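Local coordinates for protein 5'-methylthioadenosine nucleosidase / s-adenosylhomocysteine nucleosidase (Brucella melitensis bv. 1, PDB 4PR3) that is a nucleosidase of the phosphorylase superfamily, a family of alpha/beta proteins, and holds adenine in a pocket beside its central mixed sheet, at residues L146-N151 against M165-T170. Sequence-based numbering, arbitrary orientation.
Sequences LSTGGN and MVDMET. With ADE (adenine), chain C; PO4 (phosphate ion), chain D.
Asp167 OD2 is gripped by three donors, Thr170 N, Glu169 N and Thr170 OG1, while OD1 of Asp167, with its syn lone pair, takes Thr148 OG1 across the contact. Here two parallel strands of the phosphorylase-superfamily sheet, 142-148 and 165-167, end side by side. Thr170 N meets the syn lone pair of OD2 at 2.8 Å, nearly straight (176°); Glu169 N and Thr170 OG1 come in over opposite faces of the carboxylate. Thr170 N completes an Asx motif and Glu169 N an Asx turn just ahead of helix 170-180, where Glu169 is the N-cap; with the bond from Thr148, these hold the carboxylate's rotation. Asp167 CG sits between its backbone N and carbonyl carbon (chi1 86°), which swings the group over to Thr148. Thr148 OG1 in turn has a hydrogen bond with Tyr171 N, and Arg188 lies near OD2 as a long, weak ion pair. Leu146 lies across the Asp167 side chain at about a right angle, and its CD2 reaches Thr170 OG1 at 3.4 Å. Parallel pairing joins Ser147 N to Met165 O, Asp167 N to Ser147 O (2.7 Å) and Gly149 N to Asp167 O. Val166 and Ser147 point to the other face of the sheet, where Ser147 OG hydrogen-bonds a phosphate ion, probably from the crystallisation liquor, and Arg109. At the adenine, Val166 CG2 meets N1 at 3.5 Å. Bent at chi3 (59°), selenomethionine Met168 brings its CE to within 3.4 Å of Gly150 O, while its CG packs against adenine N3.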
loop_
_atom_site.group_PDB
_atom_site.type_symbol
_atom_site.label_atom_id
_atom_site.label_comp_id
_atom_site.label_asym_id
_atom_site.label_seq_id
_atom_site.Cartn_x
_atom_site.Cartn_y
_atom_site.Cartn_z
ATOM N N LEU A 146 6.901 -15.544 -4.292
ATOM C CA LEU A 146 5.642 -14.847 -4.517
ATOM C C LEU A 146 5.843 -13.431 -5.041
ATOM O O LEU A 146 6.815 -12.758 -4.698
ATOM C CB LEU A 146 4.817 -14.822 -3.226
ATOM C CG LEU A 146 3.439 -14.158 -3.244
ATOM C CD1 LEU A 146 2.524 -14.818 -4.263
ATOM C CD2 LEU A 146 2.821 -14.213 -1.862
ATOM N N SER A 147 4.914 -12.996 -5.886
ATOM C CA SER A 147 4.890 -11.628 -6.389
ATOM C C SER A 147 3.579 -10.956 -5.981
ATOM O O SER A 147 2.505 -11.538 -6.129
ATOM C CB SER A 147 5.032 -11.625 -7.911
ATOM O OG SER A 147 5.022 -10.308 -8.428
ATOM N N THR A 148 3.672 -9.737 -5.460
ATOM C CA THR A 148 2.486 -8.980 -5.062
ATOM C C THR A 148 2.285 -7.758 -5.955
ATOM O O THR A 148 3.239 -7.037 -6.249
ATOM C CB THR A 148 2.565 -8.527 -3.583
ATOM O OG1 THR A 148 2.531 -9.671 -2.719
ATOM C CG2 THR A 148 1.408 -7.600 -3.229
ATOM N N GLY A 149 1.046 -7.540 -6.388
ATOM C CA GLY A 149 0.700 -6.383 -7.196
ATOM C C GLY A 149 -0.792 -6.099 -7.165
ATOM O O GLY A 149 -1.577 -6.930 -6.720
ATOM N N GLY A 150 -1.188 -4.923 -7.643
ATOM C CA GLY A 150 -2.587 -4.540 -7.644
ATOM C C GLY A 150 -3.381 -5.142 -8.789
ATOM O O GLY A 150 -4.603 -5.002 -8.851
ATOM N N ASN A 151 -2.692 -5.810 -9.707
ATOM C CA ASN A 151 -3.366 -6.422 -10.845
ATOM C C ASN A 151 -3.557 -7.922 -10.679
ATOM O O ASN A 151 -2.700 -8.616 -10.133
ATOM C CB ASN A 151 -2.612 -6.136 -12.147
ATOM C CG ASN A 151 -1.234 -6.768 -12.172
ATOM O OD1 ASN A 151 -0.607 -6.954 -11.131
ATOM N ND2 ASN A 151 -0.753 -7.098 -13.365
HETATM N N MSE A 165 4.428 -17.669 -8.189
HETATM C CA MSE A 165 3.003 -17.380 -8.055
HETATM C C MSE A 165 2.752 -15.897 -7.788
HETATM O O MSE A 165 3.677 -15.153 -7.459
HETATM C CB MSE A 165 2.383 -18.241 -6.952
HETATM C CG MSE A 165 3.267 -18.394 -5.726
HETATM SE SE MSE A 165 2.378 -19.227 -4.199
HETATM C CE MSE A 165 1.906 -20.921 -4.968
ATOM N N VAL A 166 1.500 -15.472 -7.942
ATOM C CA VAL A 166 1.143 -14.063 -7.804
ATOM C C VAL A 166 -0.027 -13.840 -6.842
ATOM O O VAL A 166 -0.977 -14.623 -6.809
ATOM C CB VAL A 166 0.798 -13.427 -9.180
ATOM C CG1 VAL A 166 1.997 -13.475 -10.110
ATOM C CG2 VAL A 166 -0.393 -14.127 -9.814
ATOM N N ASP A 167 0.051 -12.771 -6.055
ATOM C CA ASP A 167 -1.072 -12.357 -5.220
ATOM C C ASP A 167 -1.181 -10.836 -5.169
ATOM O O ASP A 167 -0.374 -10.123 -5.765
ATOM C CB ASP A 167 -0.952 -12.927 -3.804
ATOM C CG ASP A 167 -0.115 -12.051 -2.888
ATOM O OD1 ASP A 167 0.946 -11.557 -3.336
ATOM O OD2 ASP A 167 -0.523 -11.856 -1.719
HETATM N N MSE A 168 -2.218 -10.344 -4.504
HETATM C CA MSE A 168 -2.423 -8.904 -4.365
HETATM C C MSE A 168 -2.105 -8.251 -3.016
HETATM O O MSE A 168 -2.302 -7.049 -2.854
HETATM C CB MSE A 168 -3.819 -8.550 -4.849
HETATM C CG MSE A 168 -4.032 -9.039 -6.262
HETATM SE SE MSE A 168 -5.863 -8.921 -6.822
HETATM C CE MSE A 168 -6.099 -6.998 -6.578
ATOM N N GLU A 169 -1.628 -9.035 -2.055
ATOM C CA GLU A 169 -1.590 -8.603 -0.654
ATOM C C GLU A 169 -0.235 -8.706 0.045
ATOM O O GLU A 169 0.255 -7.730 0.606
ATOM C CB GLU A 169 -2.667 -9.305 0.181
ATOM C CG GLU A 169 -4.065 -8.740 -0.015
ATOM C CD GLU A 169 -4.766 -9.324 -1.226
ATOM O OE1 GLU A 169 -4.645 -10.552 -1.449
ATOM O OE2 GLU A 169 -5.433 -8.557 -1.953
ATOM N N THR A 170 0.323 -9.911 0.050
ATOM C CA THR A 170 1.401 -10.308 0.956
ATOM C C THR A 170 2.548 -9.313 1.157
ATOM O O THR A 170 2.928 -9.052 2.295
ATOM C CB THR A 170 1.985 -11.664 0.523
ATOM O OG1 THR A 170 0.930 -12.629 0.454
ATOM C CG2 THR A 170 3.044 -12.143 1.506
HETATM N N9 ADE C . -5.068 -14.236 -6.430
HETATM C C8 ADE C . -5.597 -15.370 -6.980
HETATM N N7 ADE C . -5.399 -15.471 -8.272
HETATM C C5 ADE C . -4.692 -14.324 -8.592
HETATM C C6 ADE C . -4.177 -13.833 -9.808
HETATM N N6 ADE C . -4.308 -14.471 -10.976
HETATM N N1 ADE C . -3.523 -12.654 -9.781
HETATM C C2 ADE C . -3.393 -12.014 -8.613
HETATM N N3 ADE C . -3.834 -12.374 -7.409
HETATM C C4 ADE C . -4.481 -13.550 -7.469
HETATM P P PO4 D . 8.519 -10.364 -10.147
HETATM O O1 PO4 D . 8.681 -9.125 -9.297
HETATM O O2 PO4 D . 7.076 -10.476 -10.571
HETATM O O3 PO4 D . 9.395 -10.261 -11.376
HETATM O O4 PO4 D . 8.905 -11.585 -9.340
#